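PDB 3EJA: protein GH61E from Thielavia terrestris, which probably acts as a copper-dependent lytic polysaccharide monooxygenase that breaks glycosidic bonds by oxidation, and is seen here with magnesium at its metal site. Local coordinates for residues A[73-78]-A[133-138]; A[55-60]-A[118-123]; A[184-189]-A[199-204]; A[26-31]-A[152-157]; A[64-69]-A[111-116]. One frame throughout, in Å; residues are numbered along the deposited sequence.

Interaction 1 (A[73-78]-A[133-138]). With SO4 (sulfate ion), chain G.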
# COMPACT_ATOMS: atom_id res chain seq x y z
N GLN A 73 2.37 2.43 -3.95
CA GLN A 73 1.26 3.24 -3.45
C GLN A 73 1.03 2.95 -1.97
O GLN A 73 1.28 1.83 -1.51
CB GLN A 73 -0.01 2.96 -4.27
CG GLN A 73 0.22 2.99 -5.80
CD GLN A 73 -1.05 3.05 -6.61
OE1 GLN A 73 -1.21 3.94 -7.44
NE2 GLN A 73 -1.98 2.12 -6.37
N PHE A 74 0.59 3.97 -1.23
CA PHE A 74 0.23 3.80 0.19
C PHE A 74 -1.20 4.28 0.43
O PHE A 74 -1.60 5.31 -0.11
CB PHE A 74 1.22 4.53 1.12
CG PHE A 74 2.61 3.96 1.08
CD1 PHE A 74 2.95 2.84 1.84
CD2 PHE A 74 3.58 4.52 0.25
CE1 PHE A 74 4.23 2.30 1.80
CE2 PHE A 74 4.86 3.98 0.18
CZ PHE A 74 5.19 2.87 0.96
N TYR A 75 -1.95 3.53 1.23
CA TYR A 75 -3.29 3.91 1.62
C TYR A 75 -3.41 3.90 3.15
O TYR A 75 -2.62 3.26 3.83
CB TYR A 75 -4.33 2.94 1.07
CG TYR A 75 -4.52 2.87 -0.43
CD1 TYR A 75 -3.55 2.29 -1.27
CD2 TYR A 75 -5.70 3.32 -1.01
CE1 TYR A 75 -3.75 2.19 -2.66
CE2 TYR A 75 -5.91 3.24 -2.40
CZ TYR A 75 -4.94 2.67 -3.21
OH TYR A 75 -5.19 2.58 -4.56
N MET A 76 -4.41 4.60 3.67
CA MET A 76 -4.71 4.59 5.10
C MET A 76 -6.21 4.37 5.33
O MET A 76 -7.02 4.66 4.46
CB MET A 76 -4.27 5.90 5.75
CG MET A 76 -2.76 6.12 5.79
SD MET A 76 -2.31 7.72 6.47
CE MET A 76 -2.46 7.38 8.24
N ALA A 77 -6.54 3.86 6.51
CA ALA A 77 -7.93 3.70 6.95
C ALA A 77 -8.02 3.94 8.45
O ALA A 77 -7.22 3.40 9.23
CB ALA A 77 -8.45 2.31 6.61
N ARG A 78 -9.00 4.74 8.86
CA ARG A 78 -9.16 5.15 10.25
C ARG A 78 -10.04 4.20 11.07
O ARG A 78 -11.17 3.92 10.70
CB ARG A 78 -9.74 6.57 10.34
CG ARG A 78 -9.67 7.13 11.75
CD ARG A 78 -10.16 8.56 11.81
NE ARG A 78 -10.02 9.07 13.18
CZ ARG A 78 -10.92 8.88 14.15
NH1 ARG A 78 -12.04 8.20 13.92
NH2 ARG A 78 -10.69 9.38 15.36
N LEU A 133 -4.77 2.01 10.01
CA LEU A 133 -3.99 1.02 9.29
C LEU A 133 -3.34 1.74 8.11
O LEU A 133 -3.97 2.56 7.45
CB LEU A 133 -4.87 -0.13 8.79
CG LEU A 133 -5.53 -1.08 9.80
CD1 LEU A 133 -6.53 -2.02 9.12
CD2 LEU A 133 -4.49 -1.87 10.59
N LEU A 134 -2.06 1.44 7.87
CA LEU A 134 -1.32 1.98 6.75
C LEU A 134 -0.93 0.83 5.82
O LEU A 134 -0.13 -0.04 6.18
CB LEU A 134 -0.08 2.75 7.24
CG LEU A 134 0.93 3.25 6.20
CD1 LEU A 134 0.32 4.30 5.25
CD2 LEU A 134 2.17 3.79 6.90
N ARG A 135 -1.51 0.83 4.63
CA ARG A 135 -1.31 -0.24 3.66
C ARG A 135 -0.18 0.11 2.70
O ARG A 135 -0.23 1.16 2.04
CB ARG A 135 -2.62 -0.51 2.91
CG ARG A 135 -2.54 -1.55 1.80
CD ARG A 135 -3.89 -1.67 1.08
NE ARG A 135 -3.84 -2.66 -0.00
CZ ARG A 135 -3.48 -2.38 -1.25
NH1 ARG A 135 -3.15 -1.14 -1.60
NH2 ARG A 135 -3.45 -3.34 -2.17
N ALA A 136 0.82 -0.77 2.62
CA ALA A 136 1.93 -0.65 1.67
C ALA A 136 1.66 -1.54 0.49
O ALA A 136 1.19 -2.68 0.66
CB ALA A 136 3.26 -1.05 2.31
N GLU A 137 1.92 -1.03 -0.71
CA GLU A 137 1.73 -1.79 -1.92
C GLU A 137 2.81 -1.49 -2.95
O GLU A 137 3.16 -0.33 -3.16
CB GLU A 137 0.36 -1.43 -2.50
CG GLU A 137 0.08 -1.89 -3.91
CD GLU A 137 -1.23 -1.35 -4.40
OE1 GLU A 137 -2.23 -2.06 -4.26
OE2 GLU A 137 -1.27 -0.20 -4.88
N GLN A 138 3.34 -2.53 -3.60
CA GLN A 138 4.06 -2.36 -4.86
C GLN A 138 3.48 -3.35 -5.85
O GLN A 138 3.20 -4.49 -5.50
CB GLN A 138 5.57 -2.54 -4.71
CG GLN A 138 6.39 -1.91 -5.87
CD GLN A 138 6.77 -2.89 -6.97
OE1 GLN A 138 6.71 -4.11 -6.78
NE2 GLN A 138 7.21 -2.35 -8.12
S SO4 G . -15.80 7.60 14.35
O1 SO4 G . -15.56 6.86 13.11
O2 SO4 G . -14.61 7.55 15.20
O3 SO4 G . -16.09 8.99 14.01
O4 SO4 G . -16.93 7.02 15.06

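Interaction 2 (A[55-60]-A[118-123])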
# COMPACT_ATOMS: atom_id res chain seq x y z
N GLY A 55 1.18 14.90 9.67
CA GLY A 55 2.16 15.79 9.07
C GLY A 55 3.58 15.24 9.09
O GLY A 55 4.47 15.79 8.44
N SER A 56 3.80 14.16 9.84
CA SER A 56 5.12 13.53 9.89
C SER A 56 5.29 12.51 8.76
O SER A 56 4.35 12.23 8.02
CB SER A 56 5.35 12.87 11.26
OG SER A 56 4.60 11.67 11.38
N THR A 57 6.50 11.97 8.65
CA THR A 57 6.81 10.94 7.66
C THR A 57 7.02 9.60 8.35
O THR A 57 7.75 9.51 9.33
CB THR A 57 8.07 11.32 6.85
OG1 THR A 57 7.82 12.54 6.13
CG2 THR A 57 8.44 10.22 5.86
N VAL A 58 6.35 8.57 7.86
CA VAL A 58 6.61 7.21 8.31
C VAL A 58 7.49 6.52 7.26
O VAL A 58 7.22 6.63 6.06
CB VAL A 58 5.30 6.41 8.55
CG1 VAL A 58 5.59 4.92 8.73
CG2 VAL A 58 4.55 6.96 9.77
N THR A 59 8.54 5.84 7.70
CA THR A 59 9.38 5.07 6.79
C THR A 59 8.84 3.64 6.70
O THR A 59 8.74 2.95 7.72
CB THR A 59 10.86 5.07 7.25
OG1 THR A 59 11.36 6.42 7.20
CG2 THR A 59 11.71 4.19 6.35
N TYR A 60 8.46 3.22 5.50
CA TYR A 60 8.05 1.84 5.27
C TYR A 60 9.18 1.12 4.55
O TYR A 60 9.70 1.61 3.54
CB TYR A 60 6.74 1.77 4.47
CG TYR A 60 5.72 0.75 4.98
CD1 TYR A 60 6.05 -0.59 5.15
CD2 TYR A 60 4.41 1.15 5.29
CE1 TYR A 60 5.10 -1.52 5.61
CE2 TYR A 60 3.45 0.23 5.76
CZ TYR A 60 3.81 -1.10 5.91
OH TYR A 60 2.87 -2.00 6.35
N SER A 118 13.95 1.70 1.47
CA SER A 118 13.35 2.69 2.36
C SER A 118 12.40 3.64 1.62
O SER A 118 12.81 4.29 0.65
CB SER A 118 14.47 3.50 3.03
OG SER A 118 13.94 4.52 3.84
N PHE A 119 11.16 3.73 2.09
CA PHE A 119 10.13 4.56 1.45
C PHE A 119 9.50 5.57 2.40
O PHE A 119 8.99 5.20 3.46
CB PHE A 119 9.07 3.67 0.78
CG PHE A 119 9.61 2.90 -0.38
CD1 PHE A 119 10.30 1.70 -0.19
CD2 PHE A 119 9.48 3.40 -1.68
CE1 PHE A 119 10.82 1.00 -1.27
CE2 PHE A 119 10.00 2.69 -2.77
CZ PHE A 119 10.67 1.50 -2.56
N ALA A 120 9.53 6.84 1.99
CA ALA A 120 8.97 7.95 2.76
C ALA A 120 7.46 8.10 2.53
O ALA A 120 7.02 8.40 1.42
CB ALA A 120 9.71 9.25 2.42
N VAL A 121 6.68 7.89 3.59
CA VAL A 121 5.22 7.99 3.51
C VAL A 121 4.74 9.23 4.25
O VAL A 121 4.83 9.28 5.48
CB VAL A 121 4.47 6.76 4.09
CG1 VAL A 121 2.98 6.83 3.75
CG2 VAL A 121 5.08 5.46 3.56
N PRO A 122 4.21 10.21 3.50
CA PRO A 122 3.70 11.43 4.12
C PRO A 122 2.36 11.16 4.81
O PRO A 122 1.39 10.74 4.17
CB PRO A 122 3.52 12.38 2.93
CG PRO A 122 3.21 11.45 1.76
CD PRO A 122 4.02 10.20 2.03
N ILE A 123 2.31 11.38 6.12
CA ILE A 123 1.04 11.32 6.83
C ILE A 123 0.39 12.70 6.69
O ILE A 123 0.96 13.69 7.17
CB ILE A 123 1.21 10.93 8.33
CG1 ILE A 123 2.08 9.67 8.48
CG2 ILE A 123 -0.15 10.77 9.01
CD1 ILE A 123 1.51 8.39 7.82

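Interaction 3 (A[184-189]-A[199-204])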
# COMPACT_ATOMS: atom_id res chain seq x y z
N PRO A 184 -6.24 -0.31 -16.47
CA PRO A 184 -5.15 0.01 -17.41
C PRO A 184 -3.76 0.04 -16.79
O PRO A 184 -2.77 -0.10 -17.51
CB PRO A 184 -5.53 1.41 -17.93
CG PRO A 184 -6.44 1.96 -16.90
CD PRO A 184 -7.21 0.79 -16.37
N GLY A 185 -3.69 0.23 -15.47
CA GLY A 185 -2.42 0.19 -14.74
C GLY A 185 -2.07 -1.17 -14.16
O GLY A 185 -1.00 -1.33 -13.54
N ILE A 186 -2.95 -2.15 -14.36
CA ILE A 186 -2.80 -3.49 -13.80
C ILE A 186 -2.61 -4.52 -14.92
O ILE A 186 -1.73 -5.38 -14.83
CB ILE A 186 -4.01 -3.88 -12.89
CG1 ILE A 186 -4.03 -2.99 -11.63
CG2 ILE A 186 -3.99 -5.38 -12.53
CD1 ILE A 186 -5.21 -3.23 -10.70
N LEU A 187 -3.45 -4.43 -15.95
CA LEU A 187 -3.33 -5.25 -17.15
C LEU A 187 -2.68 -4.38 -18.22
O LEU A 187 -3.32 -3.52 -18.81
CB LEU A 187 -4.71 -5.76 -17.60
CG LEU A 187 -4.82 -6.58 -18.89
CD1 LEU A 187 -3.96 -7.81 -18.83
CD2 LEU A 187 -6.27 -6.99 -19.13
N ILE A 188 -1.40 -4.63 -18.47
CA ILE A 188 -0.54 -3.68 -19.17
C ILE A 188 0.73 -4.36 -19.66
O ILE A 188 1.32 -5.18 -18.95
CB ILE A 188 -0.17 -2.44 -18.27
CG1 ILE A 188 0.63 -1.38 -19.05
CG2 ILE A 188 0.54 -2.88 -16.96
CD1 ILE A 188 0.93 -0.09 -18.25
N ASN A 189 1.13 -4.03 -20.89
CA ASN A 189 2.44 -4.39 -21.40
C ASN A 189 3.39 -3.19 -21.30
O ASN A 189 3.26 -2.21 -22.05
CB ASN A 189 2.33 -4.89 -22.85
CG ASN A 189 3.61 -5.56 -23.33
OD1 ASN A 189 4.71 -5.13 -23.00
ND2 ASN A 189 3.47 -6.62 -24.11
N GLN A 199 -1.51 4.99 -15.90
CA GLN A 199 -2.65 5.29 -15.06
C GLN A 199 -2.60 4.43 -13.79
O GLN A 199 -2.93 3.25 -13.85
CB GLN A 199 -3.91 4.99 -15.87
CG GLN A 199 -5.09 4.63 -15.03
CD GLN A 199 -6.04 5.76 -14.91
OE1 GLN A 199 -7.22 5.61 -15.22
NE2 GLN A 199 -5.54 6.91 -14.45
N ASN A 200 -2.20 5.02 -12.67
CA ASN A 200 -2.17 4.31 -11.38
C ASN A 200 -3.55 3.77 -11.03
O ASN A 200 -4.54 4.48 -11.20
CB ASN A 200 -1.67 5.19 -10.23
CG ASN A 200 -0.23 5.66 -10.40
OD1 ASN A 200 0.06 6.51 -11.25
ND2 ASN A 200 0.67 5.14 -9.58
N PRO A 201 -3.63 2.51 -10.57
CA PRO A 201 -4.94 1.99 -10.18
C PRO A 201 -5.42 2.62 -8.89
O PRO A 201 -4.62 3.09 -8.08
CB PRO A 201 -4.70 0.49 -10.01
CG PRO A 201 -3.26 0.34 -9.76
CD PRO A 201 -2.56 1.50 -10.42
N GLY A 202 -6.74 2.62 -8.70
CA GLY A 202 -7.34 3.14 -7.49
C GLY A 202 -7.72 4.61 -7.56
O GLY A 202 -7.62 5.25 -8.62
N PRO A 203 -8.18 5.16 -6.43
CA PRO A 203 -8.62 6.55 -6.36
C PRO A 203 -7.45 7.55 -6.42
O PRO A 203 -6.29 7.16 -6.33
CB PRO A 203 -9.33 6.62 -5.00
CG PRO A 203 -8.66 5.56 -4.17
CD PRO A 203 -8.32 4.46 -5.14
N ALA A 204 -7.78 8.83 -6.59
CA ALA A 204 -6.77 9.89 -6.57
C ALA A 204 -6.11 9.99 -5.19
O ALA A 204 -6.75 9.71 -4.18
CB ALA A 204 -7.42 11.23 -6.93
O HOH W 1 -1.80 2.74 -17.74
O HOH W 2 -5.10 1.62 -13.43

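Interaction 4 (A[26-31]-A[152-157])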
# COMPACT_ATOMS: atom_id res chain seq x y z
N GLY A 26 6.42 -14.17 -1.60
CA GLY A 26 5.45 -14.28 -2.70
C GLY A 26 4.55 -13.07 -2.86
O GLY A 26 4.76 -12.05 -2.21
N TYR A 27 3.52 -13.19 -3.70
CA TYR A 27 2.68 -12.04 -4.06
C TYR A 27 1.19 -12.38 -4.09
O TYR A 27 0.82 -13.56 -4.13
CB TYR A 27 3.11 -11.48 -5.43
CG TYR A 27 3.02 -12.51 -6.54
CD1 TYR A 27 1.81 -12.76 -7.19
CD2 TYR A 27 4.15 -13.22 -6.95
CE1 TYR A 27 1.72 -13.71 -8.20
CE2 TYR A 27 4.07 -14.16 -7.97
CZ TYR A 27 2.85 -14.40 -8.59
OH TYR A 27 2.78 -15.33 -9.60
N VAL A 28 0.35 -11.35 -4.08
CA VAL A 28 -1.08 -11.51 -4.34
C VAL A 28 -1.29 -11.30 -5.84
O VAL A 28 -0.82 -10.31 -6.40
CB VAL A 28 -1.94 -10.52 -3.52
CG1 VAL A 28 -3.44 -10.76 -3.77
CG2 VAL A 28 -1.62 -10.63 -2.04
N GLY A 29 -1.97 -12.24 -6.49
CA GLY A 29 -2.30 -12.14 -7.93
C GLY A 29 -3.78 -11.91 -8.23
O GLY A 29 -4.14 -11.59 -9.36
N ASP A 30 -4.63 -12.07 -7.22
CA ASP A 30 -6.09 -11.98 -7.36
C ASP A 30 -6.61 -10.72 -6.68
O ASP A 30 -6.67 -10.67 -5.45
CB ASP A 30 -6.70 -13.23 -6.71
CG ASP A 30 -8.23 -13.30 -6.83
OD1 ASP A 30 -8.88 -12.37 -7.36
OD2 ASP A 30 -8.76 -14.32 -6.38
N VAL A 31 -7.01 -9.72 -7.47
CA VAL A 31 -7.46 -8.44 -6.89
C VAL A 31 -8.80 -8.54 -6.14
O VAL A 31 -9.20 -7.60 -5.43
CB VAL A 31 -7.52 -7.29 -7.93
CG1 VAL A 31 -6.15 -7.07 -8.55
CG2 VAL A 31 -8.61 -7.57 -9.00
N PHE A 152 1.17 -8.26 -6.69
CA PHE A 152 1.03 -7.30 -5.59
C PHE A 152 1.83 -7.71 -4.36
O PHE A 152 1.64 -8.80 -3.82
CB PHE A 152 -0.46 -7.12 -5.22
CG PHE A 152 -1.28 -6.51 -6.32
CD1 PHE A 152 -1.73 -7.28 -7.39
CD2 PHE A 152 -1.61 -5.15 -6.29
CE1 PHE A 152 -2.48 -6.72 -8.43
CE2 PHE A 152 -2.36 -4.57 -7.32
CZ PHE A 152 -2.80 -5.35 -8.40
N TYR A 153 2.72 -6.82 -3.94
CA TYR A 153 3.52 -7.00 -2.73
C TYR A 153 2.99 -6.01 -1.70
O TYR A 153 3.07 -4.80 -1.91
CB TYR A 153 5.02 -6.79 -3.03
CG TYR A 153 5.52 -7.78 -4.06
CD1 TYR A 153 5.96 -9.05 -3.67
CD2 TYR A 153 5.51 -7.47 -5.43
CE1 TYR A 153 6.38 -9.98 -4.60
CE2 TYR A 153 5.94 -8.40 -6.37
CZ TYR A 153 6.38 -9.65 -5.95
OH TYR A 153 6.82 -10.58 -6.86
N ILE A 154 2.43 -6.54 -0.61
CA ILE A 154 1.57 -5.79 0.31
C ILE A 154 1.86 -6.09 1.78
O ILE A 154 2.22 -7.21 2.12
CB ILE A 154 0.04 -6.14 0.04
CG1 ILE A 154 -0.41 -5.64 -1.34
CG2 ILE A 154 -0.89 -5.58 1.15
CD1 ILE A 154 -1.61 -6.43 -1.90
N SER A 155 1.68 -5.09 2.65
CA SER A 155 1.47 -5.32 4.09
C SER A 155 0.70 -4.14 4.71
O SER A 155 0.50 -3.12 4.05
CB SER A 155 2.79 -5.57 4.82
OG SER A 155 3.46 -4.36 5.05
N CYS A 156 0.28 -4.28 5.97
CA CYS A 156 -0.36 -3.17 6.67
C CYS A 156 0.24 -2.94 8.05
O CYS A 156 0.43 -3.88 8.82
CB CYS A 156 -1.86 -3.41 6.82
SG CYS A 156 -2.79 -3.47 5.27
N ALA A 157 0.52 -1.67 8.34
CA ALA A 157 1.10 -1.27 9.62
C ALA A 157 0.03 -0.66 10.51
O ALA A 157 -0.96 -0.11 10.01
CB ALA A 157 2.24 -0.27 9.41

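Interaction 5 (A[64-69]-A[111-116]). With MG (magnesium ion), chain F.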
# COMPACT_ATOMS: atom_id res chain seq x y z
N PRO A 64 14.10 -7.71 0.25
CA PRO A 64 15.37 -6.98 0.42
C PRO A 64 15.33 -5.52 -0.07
O PRO A 64 15.98 -4.65 0.51
CB PRO A 64 16.36 -7.81 -0.42
CG PRO A 64 15.52 -8.38 -1.51
CD PRO A 64 14.17 -8.68 -0.86
N ASP A 65 14.56 -5.30 -1.13
CA ASP A 65 14.35 -4.00 -1.78
C ASP A 65 13.33 -4.24 -2.89
O ASP A 65 13.02 -5.39 -3.22
CB ASP A 65 15.66 -3.46 -2.39
CG ASP A 65 16.32 -4.46 -3.31
OD1 ASP A 65 15.79 -4.72 -4.40
OD2 ASP A 65 17.38 -4.98 -2.94
N VAL A 66 12.82 -3.17 -3.49
CA VAL A 66 11.85 -3.28 -4.59
C VAL A 66 12.61 -3.38 -5.92
O VAL A 66 13.34 -2.46 -6.28
CB VAL A 66 10.89 -2.06 -4.61
CG1 VAL A 66 10.04 -2.04 -5.87
CG2 VAL A 66 9.99 -2.04 -3.35
N TYR A 67 12.45 -4.49 -6.63
CA TYR A 67 13.21 -4.70 -7.87
C TYR A 67 12.41 -5.02 -9.14
O TYR A 67 13.00 -5.03 -10.23
CB TYR A 67 14.36 -5.71 -7.68
CG TYR A 67 13.95 -7.13 -7.36
CD1 TYR A 67 13.66 -8.05 -8.38
CD2 TYR A 67 13.91 -7.57 -6.03
CE1 TYR A 67 13.30 -9.35 -8.08
CE2 TYR A 67 13.55 -8.88 -5.73
CZ TYR A 67 13.25 -9.76 -6.75
OH TYR A 67 12.90 -11.05 -6.45
N HIS A 68 11.12 -5.29 -9.02
CA HIS A 68 10.26 -5.42 -10.21
C HIS A 68 9.76 -4.04 -10.61
O HIS A 68 9.47 -3.21 -9.75
CB HIS A 68 9.07 -6.35 -9.97
CG HIS A 68 9.45 -7.76 -9.64
ND1 HIS A 68 10.23 -8.54 -10.47
CD2 HIS A 68 9.13 -8.55 -8.59
CE1 HIS A 68 10.38 -9.74 -9.93
NE2 HIS A 68 9.72 -9.77 -8.79
N PRO A 69 9.65 -3.79 -11.93
CA PRO A 69 9.13 -2.50 -12.39
C PRO A 69 7.66 -2.37 -12.02
O PRO A 69 6.90 -3.33 -12.13
CB PRO A 69 9.29 -2.58 -13.92
CG PRO A 69 9.29 -4.05 -14.22
CD PRO A 69 9.97 -4.69 -13.06
N TRP A 111 11.31 3.53 -13.08
CA TRP A 111 10.43 3.60 -11.91
C TRP A 111 11.20 4.17 -10.71
O TRP A 111 12.34 3.78 -10.47
CB TRP A 111 9.85 2.21 -11.59
CG TRP A 111 8.98 1.69 -12.72
CD1 TRP A 111 9.39 0.94 -13.80
CD2 TRP A 111 7.57 1.89 -12.88
NE1 TRP A 111 8.31 0.67 -14.62
CE2 TRP A 111 7.18 1.24 -14.08
CE3 TRP A 111 6.59 2.55 -12.12
CZ2 TRP A 111 5.85 1.23 -14.53
CZ3 TRP A 111 5.26 2.54 -12.59
CH2 TRP A 111 4.91 1.89 -13.77
N PRO A 112 10.58 5.12 -9.97
CA PRO A 112 11.28 5.78 -8.87
C PRO A 112 11.39 4.94 -7.59
O PRO A 112 11.81 5.47 -6.56
CB PRO A 112 10.45 7.04 -8.63
CG PRO A 112 9.07 6.63 -9.02
CD PRO A 112 9.22 5.66 -10.15
N SER A 113 11.03 3.66 -7.68
CA SER A 113 11.16 2.73 -6.56
C SER A 113 12.32 1.72 -6.68
O SER A 113 12.78 1.20 -5.65
CB SER A 113 9.85 1.96 -6.36
OG SER A 113 9.62 1.09 -7.46
N THR A 114 12.75 1.43 -7.91
CA THR A 114 13.67 0.32 -8.22
C THR A 114 14.99 0.43 -7.43
O THR A 114 15.66 1.46 -7.46
CB THR A 114 13.96 0.23 -9.75
OG1 THR A 114 12.73 0.29 -10.48
CG2 THR A 114 14.69 -1.07 -10.10
N GLY A 115 15.33 -0.65 -6.72
CA GLY A 115 16.56 -0.72 -5.95
C GLY A 115 16.49 -0.11 -4.55
O GLY A 115 17.47 -0.15 -3.80
N LYS A 116 15.33 0.44 -4.19
CA LYS A 116 15.16 1.06 -2.88
C LYS A 116 14.55 0.11 -1.85
O LYS A 116 13.71 -0.73 -2.17
CB LYS A 116 14.28 2.33 -2.96
CG LYS A 116 14.98 3.62 -3.40
CD LYS A 116 13.96 4.71 -3.78
CE LYS A 116 13.05 5.15 -2.62
NZ LYS A 116 13.78 5.75 -1.46
MG MG F . 9.42 -11.39 -7.46
O HOH W 3 11.28 -12.30 -8.19
O HOH W 4 10.56 -0.77 -9.23

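Interaction 1 (A[73-78]-A[133-138])
The ring of Tyr75 and the guanidinium of Arg135 run alongside each other in the same direction, their planes 78° apart. NH1 of Arg135 comes obliquely to the ring, 3.5 Å from Tyr75 CD1, and that ring carbon in turn lies near the guanidinium plane, at its edge. Glu137 OE2 sits at the edge of the same phenol ring, while Phe175 meets the ring edge-to-face and forms a cation-pi contact with Arg135. Also at the guanidinium edge, and in its plane, is Glu137 OE1, bound to Arg135 NH2 at 2.7 Å in a salt bridge. The amide of Gln73 is nearly coplanar with the Glu137 carboxylate, and NE2 gives OE2 a bond of 2.8 Å. Tyr179 OH also bonds to OE2 and to Tyr75 OH, so this buried acid is gripped at both oxygens. The two strands are antiparallel neighbours in the larger sheet of the beta sandwich, paired from Gln73-Glu137 to Ala77-Leu133. On the other side of the sheet Phe74, Met76, Leu134 and Ala136 face the smaller sheet of the sandwich. There Phe74 CE1 rests 3.5 Å from Ala136 CB. With CG of Leu134 anti to its own amide nitrogen (chi1 172°), CD1 swings toward the partner strand and lies 3.6 Å from Met76 CG. Past the paired residues, Arg78 NH1 binds O2 of a sulfate ion, probably from the crystallisation liquor, which Asp81 N also bonds.

Interaction 2 (A[55-60]-A[118-123])
Ile123 meets Ser56 and Val58 with the atoms from CB out to CD1. Its CB lies 3.4 Å from Ser56 O, the same oxygen that takes the hydrogen bond from Ile123 N. CG1, placed anti to the carbonyl carbon (chi1 -50°), runs on past that oxygen and comes 3.9 Å from Val58 CG2. The terminal CD1 reaches the same methyl, also at 3.9 Å, and the two side chains are crossed rather than aligned. Beyond this end the strands 57-60 and 118-122 pair antiparallel in the three-stranded sheet of the sandwich. Val58 with Val121 and Tyr60 with Phe119 form hydrogen-bonded pairs, facing the larger sheet. Val121 CG2 touches Tyr60 CB at 4.1 Å, and Tyr60 itself extends inward to bond Ser155 through its hydroxyl. The carbonyl oxygen of Tyr60 lies in the plane of the Phe119 ring, at its edge, 3.8 Å from CD1. Thr57, Thr59, Ala120 and Pro122 occupy the outward face, where Thr59 CG2 comes 3.4 Å from Ser118 OG. Polar attachment across the pair is thus carried by the backbone, while the inward side chains add apolar contacts that tie this sheet to its partner.

Interaction 3 (A[184-189]-A[199-204])
Ile186 carries CG1 anti to its carbonyl carbon (chi1 -67°) and continues extended (chi2 177°), which lays the CG1-CD1 arm against the ring of Pro201. In Gln199 CG lies roughly anti to the backbone N (chi1 153°), which brings it to the ring of Pro184; the bend comes only beyond it, at chi2. Both segments belong to the long irregular loop region that follows strand 151-162, the last strand of the AA9 beta sandwich, so the contact joins loop to loop. The Ile186-Pro201 pair is apolar: CD1 of Ile186 lies 3.8 Å from Pro201 CB, and CG1 is nearly as close to CB and CG of the proline. Ile186 also touches Phe152, while Pro201 rests on Tyr179, so the pair is flanked by strand 151-162 on the Ile186 side and by another loop residue on the Pro201 side. At the outer end, Pro184 CG meets Gln199 CG at 3.5 Å. Between these two pairs the backbones come close at Gly185, whose CA lies 3.2 Å from Gln199 O in a CA-H...O contact. Gly185 has no side chain, and this is what lets the two backbones come so near here. No direct hydrogen bond joins the segments, and water does the linking instead. One water accepts from Gln199 N at 2.9 Å and gives a weak bond to Pro184 O. The second water takes a hydrogen bond from Gly185 N at 2.8 Å and donates one to Gln199 O at 2.7 Å.

Interaction 4 (A[26-31]-A[152-157])
Tyr27 sets its CB over one face of the Tyr153 ring, offset toward the rim, a CH-pi contact of 4.0 Å to the ring centroid. The loop 26-31 here joins the larger sheet of the beta sandwich through a single antiparallel bridge, Val28 with Phe152, at the strand that carries the metal-site tyrosine. The two bridge bonds, Val28 N to Phe152 O and Phe152 N to Val28 O, are each 2.9 Å. The tyrosine side chains cross obliquely, and CD2 of Tyr27 comes 3.8 Å from Tyr153 OH. That hydroxyl is hydrogen-bonded to Gln151 OE1, and Tyr153 belongs to the magnesium site with His1 and His68. An alanine in place of Tyr153 would take away the phenol oxygen from the metal site and is likely to leave Gln151 OE1 without this mate and Tyr27 CB without a ring beneath it. Phe152 lies on the other face of the strand, the one covered by helix 35-38 and loops, with CG anti to its carbonyl carbon (chi1 -65°). Val31 CG1 comes obliquely to its ring, 3.7 Å from CE1. In the plane of the Phe152 ring, at its edge, the carbonyl oxygen of Val28 lies 3.3 Å from CD1.

Interaction 5 (A[64-69]-A[111-116])
The loop that carries His68 of the metal site is held here against the loop 111-116, built from two overlapping turns, type I from Trp111 to Thr114 and type II from Ser113 to Lys116. Two backbone hydrogen bonds fasten them at Val66: its N binds Lys116 O, and its O takes Gly115 N at 2.7 Å. CG1 of Val66, anti to the backbone nitrogen (chi1 170°), lies 3.5 Å from Ser113 OG. Pro69 lies over one face of the Trp111 indole, near the rim, with CB 3.5 Å from NE1 and equally close to CD1. Tyr198 meets that indole edge-to-face. Putting an alanine at Trp111 would strip this flat surface from beneath Pro69, and would probably open a gap there that lets the chain just after His68 shift. A water reinforces the junction, donating to His68 O and to Ser113 OG, each at 2.7 Å, and bonding Thr114 OG1 as well. His68 itself turns away from the 111-116 loop and binds magnesium through NE2 at 2.1 Å. One face of its imidazole carries Tyr67 CE1, and His142 stacks on the ring. Tyr67 OH bonds His1 N and a water that is itself a metal ligand. With the amino terminus of His1 also on the metal, the arrangement matches the histidine brace of AA9 monooxygenases, magnesium taking the place that probably holds copper.

Interactions 1 and 2 sit in the two facing sheets of the sandwich, centres 11 Å apart, and their segments alternate along the chain: strand 57-63 precedes 72-78, and 118-122 precedes 130-140. Phe74 and Ala136 pack on Tyr60 between the sheets. Interaction 4 adds a loop to strand 151-162, the neighbour of 130-140, and its long chain loop encloses interactions 1, 2 and 5. Interactions 4 and 5, centres 15 Å apart, bring Tyr153 and His68 to one metal site. Interaction 3 comes last in the chain, touching interaction 1 through Gln73 and interaction 4 through Phe152. The sandwich thus forms a base on which a strand residue and a loop residue from different parts of the chain meet at the metal.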